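Side-chain contacts in PBP5 (Haemophilus influenzae, PDB 3A3J), which removes the terminal D-alanine from cell-wall precursor peptides, acting as a D-alanyl-D-alanine carboxypeptidase of the penicillin-binding protein family: residues A[113-116]-A[117-121]; A[124-128]-A[129-133]; A[307-310]-A[311-315]; A[324-328]-A[329-333]. All blocks are in the same frame, centred on the assembly; numbering follows the deposited sequence.

Contact 1: residues A[113-116]-A[117-121]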
loop_
_atom_site.group_PDB
_atom_site.type_symbol
_atom_site.label_atom_id
_atom_site.label_comp_id
_atom_site.label_asym_id
_atom_site.label_seq_id
_atom_site.Cartn_x
_atom_site.Cartn_y
_atom_site.Cartn_z
ATOM N N GLY A 113 -10.616 -16.352 16.509
ATOM C CA GLY A 113 -10.916 -17.062 17.738
ATOM C C GLY A 113 -10.044 -16.601 18.897
ATOM O O GLY A 113 -10.534 -16.465 20.057
ATOM N N ASN A 114 -8.769 -16.356 18.624
ATOM C CA ASN A 114 -7.986 -15.640 19.592
ATOM C C ASN A 114 -6.934 -14.685 18.930
ATOM O O ASN A 114 -6.841 -14.649 17.703
ATOM C CB ASN A 114 -7.353 -16.632 20.561
ATOM C CG ASN A 114 -6.177 -17.380 19.959
ATOM O OD1 ASN A 114 -5.708 -17.076 18.877
ATOM N ND2 ASN A 114 -5.664 -18.331 20.703
ATOM N N VAL A 115 -6.126 -13.981 19.720
ATOM C CA VAL A 115 -5.223 -12.965 19.176
ATOM C C VAL A 115 -3.924 -13.548 18.589
ATOM O O VAL A 115 -3.508 -13.154 17.476
ATOM C CB VAL A 115 -4.928 -11.838 20.243
ATOM C CG1 VAL A 115 -3.873 -10.899 19.764
ATOM C CG2 VAL A 115 -6.257 -11.051 20.530
ATOM N N PRO A 116 -3.265 -14.463 19.327
ATOM C CA PRO A 116 -2.070 -15.072 18.700
ATOM C C PRO A 116 -2.375 -15.700 17.309
ATOM O O PRO A 116 -1.559 -15.616 16.406
ATOM C CB PRO A 116 -1.616 -16.118 19.747
ATOM C CG PRO A 116 -2.085 -15.535 21.061
ATOM C CD PRO A 116 -3.462 -14.928 20.721
ATOM N N ASN A 117 -3.544 -16.275 17.106
ATOM C CA ASN A 117 -3.772 -16.914 15.828
ATOM C C ASN A 117 -3.983 -15.824 14.755
ATOM O O ASN A 117 -3.480 -15.939 13.627
ATOM C CB ASN A 117 -4.975 -17.829 15.923
ATOM C CG ASN A 117 -4.695 -19.086 16.781
ATOM O OD1 ASN A 117 -3.539 -19.403 17.132
ATOM N ND2 ASN A 117 -5.755 -19.784 17.125
ATOM N N PHE A 118 -4.710 -14.751 15.113
ATOM C CA PHE A 118 -4.965 -13.669 14.181
ATOM C C PHE A 118 -3.679 -13.038 13.711
ATOM O O PHE A 118 -3.553 -12.708 12.555
ATOM C CB PHE A 118 -5.834 -12.581 14.815
ATOM C CG PHE A 118 -6.080 -11.403 13.919
ATOM C CD1 PHE A 118 -7.172 -11.387 13.071
ATOM C CD2 PHE A 118 -5.219 -10.291 13.948
ATOM C CE1 PHE A 118 -7.414 -10.263 12.292
ATOM C CE2 PHE A 118 -5.440 -9.182 13.159
ATOM C CZ PHE A 118 -6.541 -9.167 12.343
ATOM N N VAL A 119 -2.755 -12.867 14.630
ATOM C CA VAL A 119 -1.519 -12.224 14.376
ATOM C C VAL A 119 -0.772 -13.026 13.283
ATOM O O VAL A 119 0.067 -12.482 12.542
ATOM C CB VAL A 119 -0.650 -12.166 15.662
ATOM C CG1 VAL A 119 0.694 -11.778 15.307
ATOM C CG2 VAL A 119 -1.183 -11.137 16.709
ATOM N N GLU A 120 -1.057 -14.340 13.219
ATOM C CA GLU A 120 -0.313 -15.225 12.359
ATOM C C GLU A 120 -0.790 -15.008 10.923
ATOM O O GLU A 120 0.003 -15.127 9.994
ATOM C CB GLU A 120 -0.496 -16.675 12.829
ATOM C CG GLU A 120 0.640 -17.500 12.481
ATOM C CD GLU A 120 1.982 -16.798 12.752
ATOM O OE1 GLU A 120 2.206 -16.212 13.843
ATOM O OE2 GLU A 120 2.837 -16.886 11.859
ATOM N N THR A 121 -2.085 -14.721 10.758
ATOM C CA THR A 121 -2.616 -14.267 9.484
ATOM C C THR A 121 -1.978 -12.941 9.006
ATOM O O THR A 121 -1.758 -12.750 7.789
ATOM C CB THR A 121 -4.103 -14.118 9.572
ATOM O OG1 THR A 121 -4.647 -15.403 9.816
ATOM C CG2 THR A 121 -4.720 -13.644 8.236
HETATM O O HOH W 1 -3.020 -19.591 19.738
#

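Contact 2: residues A[124-128]-A[129-133]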
loop_
_atom_site.group_PDB
_atom_site.type_symbol
_atom_site.label_atom_id
_atom_site.label_comp_id
_atom_site.label_asym_id
_atom_site.label_seq_id
_atom_site.Cartn_x
_atom_site.Cartn_y
_atom_site.Cartn_z
ATOM N N LYS A 124 1.131 -14.051 7.746
ATOM C CA LYS A 124 0.908 -14.704 6.469
ATOM C C LYS A 124 1.089 -13.607 5.413
ATOM O O LYS A 124 1.865 -13.782 4.486
ATOM C CB LYS A 124 -0.499 -15.338 6.358
ATOM C CG LYS A 124 -0.767 -16.080 5.016
ATOM C CD LYS A 124 -2.230 -16.546 4.771
ATOM C CE LYS A 124 -3.210 -15.447 4.588
ATOM N NZ LYS A 124 -4.646 -15.966 4.569
ATOM N N TYR A 125 0.361 -12.478 5.557
ATOM C CA TYR A 125 0.299 -11.468 4.484
ATOM C C TYR A 125 1.643 -10.767 4.337
ATOM O O TYR A 125 1.988 -10.270 3.281
ATOM C CB TYR A 125 -0.812 -10.494 4.741
ATOM C CG TYR A 125 -2.182 -11.060 4.456
ATOM C CD1 TYR A 125 -2.499 -11.597 3.205
ATOM C CD2 TYR A 125 -3.141 -11.089 5.434
ATOM C CE1 TYR A 125 -3.741 -12.087 2.936
ATOM C CE2 TYR A 125 -4.375 -11.606 5.174
ATOM C CZ TYR A 125 -4.663 -12.113 3.947
ATOM O OH TYR A 125 -5.933 -12.579 3.707
ATOM N N VAL A 126 2.397 -10.741 5.402
ATOM C CA VAL A 126 3.739 -10.179 5.376
ATOM C C VAL A 126 4.547 -10.969 4.306
ATOM O O VAL A 126 5.349 -10.363 3.533
ATOM C CB VAL A 126 4.424 -10.226 6.784
ATOM C CG1 VAL A 126 5.934 -9.951 6.703
ATOM C CG2 VAL A 126 3.791 -9.216 7.793
ATOM N N GLN A 127 4.357 -12.299 4.286
ATOM C CA GLN A 127 5.103 -13.227 3.371
ATOM C C GLN A 127 4.527 -13.056 2.023
ATOM O O GLN A 127 5.223 -12.978 0.994
ATOM C CB GLN A 127 4.854 -14.708 3.770
ATOM C CG GLN A 127 5.461 -15.020 5.080
ATOM C CD GLN A 127 6.871 -14.524 5.023
ATOM O OE1 GLN A 127 7.458 -14.553 3.955
ATOM N NE2 GLN A 127 7.438 -14.076 6.151
ATOM N N GLN A 128 3.222 -13.041 2.000
ATOM C CA GLN A 128 2.589 -13.009 0.740
ATOM C C GLN A 128 2.854 -11.657 0.019
ATOM O O GLN A 128 2.891 -11.638 -1.196
ATOM C CB GLN A 128 1.142 -13.248 0.984
ATOM C CG GLN A 128 0.270 -13.239 -0.208
ATOM C CD GLN A 128 -1.120 -13.417 0.270
ATOM O OE1 GLN A 128 -1.370 -14.307 1.081
ATOM N NE2 GLN A 128 -2.042 -12.558 -0.180
ATOM N N PHE A 129 3.023 -10.536 0.748
ATOM C CA PHE A 129 3.361 -9.234 0.111
ATOM C C PHE A 129 4.829 -9.180 -0.274
ATOM O O PHE A 129 5.240 -8.241 -0.945
ATOM C CB PHE A 129 3.106 -8.008 1.058
ATOM C CG PHE A 129 1.662 -7.770 1.383
ATOM C CD1 PHE A 129 0.681 -8.437 0.722
ATOM C CD2 PHE A 129 1.294 -6.813 2.333
ATOM C CE1 PHE A 129 -0.658 -8.198 1.002
ATOM C CE2 PHE A 129 -0.035 -6.537 2.631
ATOM C CZ PHE A 129 -1.034 -7.224 1.987
ATOM N N GLY A 130 5.646 -10.135 0.177
ATOM C CA GLY A 130 7.078 -10.082 -0.145
ATOM C C GLY A 130 7.978 -9.168 0.663
ATOM O O GLY A 130 9.004 -8.678 0.159
ATOM N N LEU A 131 7.679 -9.010 1.951
ATOM C CA LEU A 131 8.362 -8.056 2.816
ATOM C C LEU A 131 9.415 -8.717 3.622
ATOM O O LEU A 131 9.205 -9.810 4.114
ATOM C CB LEU A 131 7.374 -7.425 3.841
ATOM C CG LEU A 131 5.976 -7.079 3.367
ATOM C CD1 LEU A 131 5.159 -6.482 4.584
ATOM C CD2 LEU A 131 6.072 -6.062 2.228
ATOM N N LYS A 132 10.488 -7.999 3.905
ATOM C CA LYS A 132 11.685 -8.623 4.380
ATOM C C LYS A 132 12.034 -8.007 5.712
ATOM O O LYS A 132 12.885 -8.483 6.454
ATOM C CB LYS A 132 12.747 -8.310 3.316
ATOM C CG LYS A 132 14.137 -8.689 3.725
ATOM C CD LYS A 132 15.159 -8.014 2.876
ATOM C CE LYS A 132 16.474 -8.064 3.659
ATOM N NZ LYS A 132 17.559 -7.984 2.686
ATOM N N ASN A 133 11.318 -6.942 6.069
ATOM C CA ASN A 133 11.679 -6.194 7.230
ATOM C C ASN A 133 10.491 -5.865 8.149
ATOM O O ASN A 133 10.516 -4.867 8.897
ATOM C CB ASN A 133 12.360 -4.909 6.759
ATOM C CG ASN A 133 13.803 -5.150 6.356
ATOM O OD1 ASN A 133 14.568 -5.695 7.128
ATOM N ND2 ASN A 133 14.172 -4.745 5.149
#

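Contact 3: residues A[307-310]-A[311-315]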
loop_
_atom_site.group_PDB
_atom_site.type_symbol
_atom_site.label_atom_id
_atom_site.label_comp_id
_atom_site.label_asym_id
_atom_site.label_seq_id
_atom_site.Cartn_x
_atom_site.Cartn_y
_atom_site.Cartn_z
ATOM N N LYS A 307 16.977 -14.319 -31.014
ATOM C CA LYS A 307 16.992 -13.507 -32.212
ATOM C C LYS A 307 15.681 -13.569 -32.957
ATOM O O LYS A 307 15.154 -12.548 -33.355
ATOM C CB LYS A 307 18.146 -13.929 -33.111
ATOM C CG LYS A 307 19.478 -13.892 -32.372
ATOM C CD LYS A 307 20.652 -14.216 -33.314
ATOM C CE LYS A 307 21.937 -13.467 -32.874
ATOM N NZ LYS A 307 22.095 -13.491 -31.384
ATOM N N ASN A 308 15.157 -14.762 -33.168
ATOM C CA ASN A 308 13.886 -14.869 -33.848
ATOM C C ASN A 308 13.054 -15.775 -32.979
ATOM O O ASN A 308 13.556 -16.310 -31.973
ATOM C CB ASN A 308 14.034 -15.517 -35.206
ATOM C CG ASN A 308 15.457 -15.828 -35.529
ATOM O OD1 ASN A 308 16.227 -14.951 -35.929
ATOM N ND2 ASN A 308 15.834 -17.091 -35.354
ATOM N N LEU A 309 11.794 -15.946 -33.327
ATOM C CA LEU A 309 10.950 -16.763 -32.483
ATOM C C LEU A 309 10.732 -18.066 -33.214
ATOM O O LEU A 309 10.381 -18.083 -34.393
ATOM C CB LEU A 309 9.599 -16.075 -32.247
ATOM C CG LEU A 309 9.618 -14.862 -31.324
ATOM C CD1 LEU A 309 8.195 -14.390 -31.170
ATOM C CD2 LEU A 309 10.271 -15.183 -29.941
ATOM N N GLN A 310 10.895 -19.155 -32.506
ATOM C CA GLN A 310 10.506 -20.452 -33.046
ATOM C C GLN A 310 9.345 -21.140 -32.317
ATOM O O GLN A 310 9.372 -21.267 -31.094
ATOM C CB GLN A 310 11.717 -21.364 -33.003
ATOM C CG GLN A 310 11.505 -22.710 -33.762
ATOM C CD GLN A 310 12.800 -23.471 -33.819
ATOM O OE1 GLN A 310 13.844 -22.862 -33.869
ATOM N NE2 GLN A 310 12.747 -24.784 -33.772
ATOM N N ALA A 311 8.367 -21.613 -33.074
ATOM C CA ALA A 311 7.261 -22.456 -32.544
ATOM C C ALA A 311 7.830 -23.681 -31.836
ATOM O O ALA A 311 9.000 -24.032 -32.075
ATOM C CB ALA A 311 6.289 -22.875 -33.658
ATOM N N PRO A 312 7.069 -24.304 -30.887
ATOM C CA PRO A 312 5.745 -23.943 -30.368
ATOM C C PRO A 312 5.832 -22.693 -29.489
ATOM O O PRO A 312 6.796 -22.508 -28.748
ATOM C CB PRO A 312 5.373 -25.178 -29.492
ATOM C CG PRO A 312 6.668 -25.606 -28.911
ATOM C CD PRO A 312 7.662 -25.410 -30.081
ATOM N N LEU A 313 4.829 -21.840 -29.581
ATOM C CA LEU A 313 4.676 -20.694 -28.657
ATOM C C LEU A 313 3.345 -20.731 -27.837
ATOM O O LEU A 313 2.256 -20.830 -28.414
ATOM C CB LEU A 313 4.711 -19.426 -29.474
ATOM C CG LEU A 313 6.007 -18.633 -29.623
ATOM C CD1 LEU A 313 7.182 -19.401 -29.279
ATOM C CD2 LEU A 313 6.106 -18.032 -30.989
ATOM N N ALA A 314 3.447 -20.564 -26.520
ATOM C CA ALA A 314 2.270 -20.564 -25.604
ATOM C C ALA A 314 1.756 -19.130 -25.300
ATOM O O ALA A 314 2.535 -18.209 -25.038
ATOM C CB ALA A 314 2.641 -21.274 -24.283
ATOM N N LYS A 315 0.445 -18.930 -25.380
ATOM C CA LYS A 315 -0.169 -17.656 -25.008
ATOM C C LYS A 315 0.265 -17.268 -23.590
ATOM O O LYS A 315 0.319 -18.104 -22.723
ATOM C CB LYS A 315 -1.697 -17.747 -25.105
ATOM C CG LYS A 315 -2.374 -16.405 -24.803
ATOM C CD LYS A 315 -3.831 -16.501 -24.584
ATOM C CE LYS A 315 -4.513 -16.660 -25.896
ATOM N NZ LYS A 315 -5.811 -15.977 -25.719
HETATM O O HOH W 2 10.258 -25.973 -33.764
#

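Contact 4: residues A[324-328]-A[329-333]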
loop_
_atom_site.group_PDB
_atom_site.type_symbol
_atom_site.label_atom_id
_atom_site.label_comp_id
_atom_site.label_asym_id
_atom_site.label_seq_id
_atom_site.Cartn_x
_atom_site.Cartn_y
_atom_site.Cartn_z
ATOM N N TYR A 324 12.648 1.021 -21.863
ATOM C CA TYR A 324 12.316 2.458 -21.982
ATOM C C TYR A 324 13.550 3.353 -21.731
ATOM O O TYR A 324 14.233 3.225 -20.707
ATOM C CB TYR A 324 11.168 2.850 -21.026
ATOM C CG TYR A 324 9.908 2.044 -21.252
ATOM C CD1 TYR A 324 8.975 2.427 -22.206
ATOM C CD2 TYR A 324 9.675 0.863 -20.529
ATOM C CE1 TYR A 324 7.845 1.674 -22.444
ATOM C CE2 TYR A 324 8.523 0.096 -20.747
ATOM C CZ TYR A 324 7.623 0.502 -21.703
ATOM O OH TYR A 324 6.502 -0.283 -21.930
ATOM N N ALA A 325 13.866 4.237 -22.674
ATOM C CA ALA A 325 15.055 5.042 -22.507
ATOM C C ALA A 325 14.607 6.468 -22.543
ATOM O O ALA A 325 13.608 6.796 -23.177
ATOM C CB ALA A 325 16.079 4.766 -23.600
ATOM N N LEU A 326 15.333 7.291 -21.795
ATOM C CA LEU A 326 15.150 8.731 -21.761
ATOM C C LEU A 326 16.565 9.281 -21.833
ATOM O O LEU A 326 17.471 8.804 -21.100
ATOM C CB LEU A 326 14.492 9.164 -20.450
ATOM C CG LEU A 326 14.049 10.624 -20.390
ATOM C CD1 LEU A 326 13.253 11.012 -21.609
ATOM C CD2 LEU A 326 13.269 10.951 -19.092
ATOM N N ASP A 327 16.758 10.226 -22.752
ATOM C CA ASP A 327 18.023 10.922 -22.892
ATOM C C ASP A 327 19.204 9.978 -22.828
ATOM O O ASP A 327 20.189 10.253 -22.133
ATOM C CB ASP A 327 18.142 11.984 -21.799
ATOM C CG ASP A 327 17.302 13.200 -22.106
ATOM O OD1 ASP A 327 17.414 14.204 -21.362
ATOM O OD2 ASP A 327 16.536 13.156 -23.110
ATOM N N GLY A 328 19.095 8.849 -23.527
ATOM C CA GLY A 328 20.182 7.873 -23.587
ATOM C C GLY A 328 20.351 6.931 -22.405
ATOM O O GLY A 328 21.302 6.154 -22.374
ATOM N N LYS A 329 19.479 6.969 -21.407
ATOM C CA LYS A 329 19.607 5.933 -20.384
ATOM C C LYS A 329 18.347 5.111 -20.198
ATOM O O LYS A 329 17.210 5.581 -20.396
ATOM C CB LYS A 329 20.112 6.466 -19.045
ATOM C CG LYS A 329 20.414 5.342 -18.014
ATOM C CD LYS A 329 21.096 5.893 -16.742
ATOM C CE LYS A 329 21.579 4.791 -15.778
ATOM N NZ LYS A 329 20.415 4.168 -15.100
ATOM N N ASP A 330 18.562 3.866 -19.815
ATOM C CA ASP A 330 17.473 2.922 -19.719
ATOM C C ASP A 330 16.806 3.018 -18.385
ATOM O O ASP A 330 17.364 2.639 -17.361
ATOM C CB ASP A 330 17.971 1.530 -20.024
ATOM C CG ASP A 330 18.103 1.319 -21.497
ATOM O OD1 ASP A 330 17.736 2.270 -22.252
ATOM O OD2 ASP A 330 18.532 0.220 -21.873
ATOM N N ILE A 331 15.599 3.551 -18.393
ATOM C CA ILE A 331 15.039 3.997 -17.159
ATOM C C ILE A 331 14.093 2.992 -16.532
ATOM O O ILE A 331 13.950 2.968 -15.310
ATOM C CB ILE A 331 14.419 5.385 -17.306
ATOM C CG1 ILE A 331 13.216 5.367 -18.232
ATOM C CG2 ILE A 331 15.485 6.393 -17.827
ATOM C CD1 ILE A 331 12.627 6.723 -18.311
ATOM N N ALA A 332 13.516 2.120 -17.356
ATOM C CA ALA A 332 12.410 1.246 -16.947
ATOM C C ALA A 332 12.146 0.191 -18.024
ATOM O O ALA A 332 12.201 0.499 -19.208
ATOM C CB ALA A 332 11.151 2.083 -16.754
ATOM N N SER A 333 11.788 -1.022 -17.615
ATOM C CA SER A 333 11.525 -2.112 -18.548
ATOM C C SER A 333 10.288 -2.894 -18.108
ATOM O O SER A 333 9.702 -2.586 -17.090
ATOM C CB SER A 333 12.742 -3.037 -18.620
ATOM O OG SER A 333 12.569 -4.155 -17.776
#

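Contact 1: residues A[113-116]-A[117-121]
Asn-114 and Asn-117 meet across the first turn of helix 115-128, with Pro-116 between them in the chain. Asn-114 is the N-cap: its OD1 accepts the Asn-117 N-H, with 2.9 Å between Asn-114 OD1 and Asn-117 N. The cap forms because chi1 of Asn-114, 75°, sets CG between its own backbone N and carbonyl carbon, turning the amide back over the start of the helix. The two side-chain amides are not stacked; their planes stand 49° apart. Asn-117 ND2 passes 3.2 Å from Asn-114 OD1 at an angle too poor for a hydrogen bond. A water links the other ends instead, accepting from Asn-114 ND2 at 3.1 Å and donating to Asn-117 OD1 at 2.7 Å. Pro-116 suits this first turn, where a backbone N-H would have no helical acceptor. Val-119 N donates to Val-115 O at 3.0 Å, flanked by weak bonds from Phe-118 N to Asn-114 O and from Glu-120 N to Pro-116 O, and Val-115 CG1 touches Val-119 CG2. While the two asparagines and Pro-116 lie at the surface, Phe-118 turns inward to pack on Ala-108 and Ile-111 of helix 101-112 and on Thr-42 and Val-45 of helix 38-51, joining the three helices; Val-115 also touches Glu-109 of helix 101-112.

Contact 2: residues A[124-128]-A[129-133]
This is a local, helix-ending contact: Tyr-125 and Val-126 in the last turn of helix 115-128 meet Phe-129 and Leu-131 where the chain leaves for the loop leading to helix 151-164. Phe-129 N donates to Tyr-125 O at 2.7 Å, and the phenyl ring then folds back over the same carbonyl. With chi1 at -67°, Phe-129 CG lies beside its backbone N, so that Tyr-125 O sits over one ring face, 3.2 Å from Phe-129 CG. Only the rim of that ring reaches the tyrosine side chain, Phe-129 CZ touching Tyr-125 CB at 4.3 Å. Both aromatic rings also meet Tyr-44 edge-to-face, and Phe-129 stacks on His-160 of helix 151-164, which ties the helix end to two neighbouring helices. One residue on, Gly-130 takes a positive phi of 80°, ending the helix and turning the chain away. Its N-H reaches back to Gln-127 O, 3.0 Å from Gly-130 N, approaching from well above the carbonyl plane. Leu-131 N makes the straighter bond, 3.1 Å to Val-126 O and nearly in line with that C=O. Leu-131 CB packs on Val-126 CG1 at 4.1 Å, the two side chains crossing at about a right angle, while Ile-156 and Ile-157 also touch Leu-131. The paired backward bonds, the left-handed glycine and the apolar contact from Val-126 to Leu-131 across the turn together make up a Schellman motif.

Contact 3: residues A[307-310]-A[311-315]
Leu-313 reaches back to the CB of Leu-309 across a bend in which the extended backbone of a short strand at 309-310 runs into a cis-proline. The peptide between Ala-311 and Pro-312 is cis, bringing their CA atoms to 3.0 Å from each other and swinging the chain round after the strand. The strand is weakly bonded and lies at the edge of the mixed sheet of the C-terminal domain, parallel to strand 264-271, where Leu-309 and Ala-311 make backbone bonds with Tyr-271. No direct hydrogen bond crosses the bend; one apolar side-chain contact and one water bridge do. Leu-313 points back into the bend and uses its two methyls separately. CD2 meets Leu-309 CB at 4.2 Å, while CD1 lies 3.4 Å from the carbonyl oxygen Gln-310 O. Both Leu-313 torsions sit away from the usual staggered values, with chi2 near 17°. Val-270 of strand 264-271 and Val-342 also receive Leu-313 as well as Ala-311, placing these residues on the buried side of the bend. Gln-310 is on the exposed side. Its chain is extended, and with CG opposite the backbone N (chi1 -171°) it runs beside its own carbonyl carbon, so that CG comes 3.3 Å from Ala-311 O. The amide beyond it reaches Ala-311 through a single water, which accepts from Gln-310 NE2 at 2.8 Å and donates to Ala-311 O at 2.9 Å.

Contact 4: residues A[324-328]-A[329-333]
Ile-331 lays CG1 against Tyr-324 O and turns both CD1 and CG2 onto Leu-326 CB. Its chi1 of 66° places CG1 between the backbone N and carbonyl carbon, where it lies 3.4 Å from Tyr-324 O; the CD1 methyl beyond it presses on Leu-326 CB at 3.7 Å, with CG2 close by. Val-298 touches both Ile-331 and Leu-326. Farther along, the Tyr-324 ring presents its edge to Ser-333 CA, and its CD2 meets Ala-332 CB at 4.2 Å; the ring hydroxyl bonds to Thr-258. The two strands form a two-residue beta hairpin, closed by a type I' turn from Leu-326 to Lys-329 with Asp-327 and Gly-328 at its tip, both at positive phi. Next to the turn, Lys-329 N donates to Leu-326 O at 2.7 Å and Leu-326 N returns a bond to Lys-329 O at 2.9 Å. Beyond this pair the register slips by one: Ile-331 and Ala-332 together stand opposite Tyr-324 in a classic beta bulge, and Ile-331 N bonds to Tyr-324 O at 2.7 Å. The strands pair antiparallel but are strongly twisted, their short segments running at 135°. On the other face of the hairpin from Leu-326 and Tyr-324, Asp-330 leans over Ala-325, with OD1 3.3 Å from Ala-325 CB, while OD2 makes a salt bridge to Arg-301.

In the fold
Contacts 1 and 2 mark the beginning and end of one helix, 115-128, their centres 16 Å apart in the carboxypeptidase domain. Contact 1 is the one near the catalytic residues: the side chain of Phe-118 lies about 9 Å from that of Lys-39, the probable proton acceptor, whereas contact 2 lies away from the site. Contacts 3 and 4 belong to the C-terminal domain, in a single mixed sheet; strand 309-310 of contact 3 precedes strand 318-326 of contact 4, and their centres are 27 Å apart. Neither contact of the first pair touches either of the second; the closest approach, between contacts 2 and 4, is about 18 Å between nearest atoms.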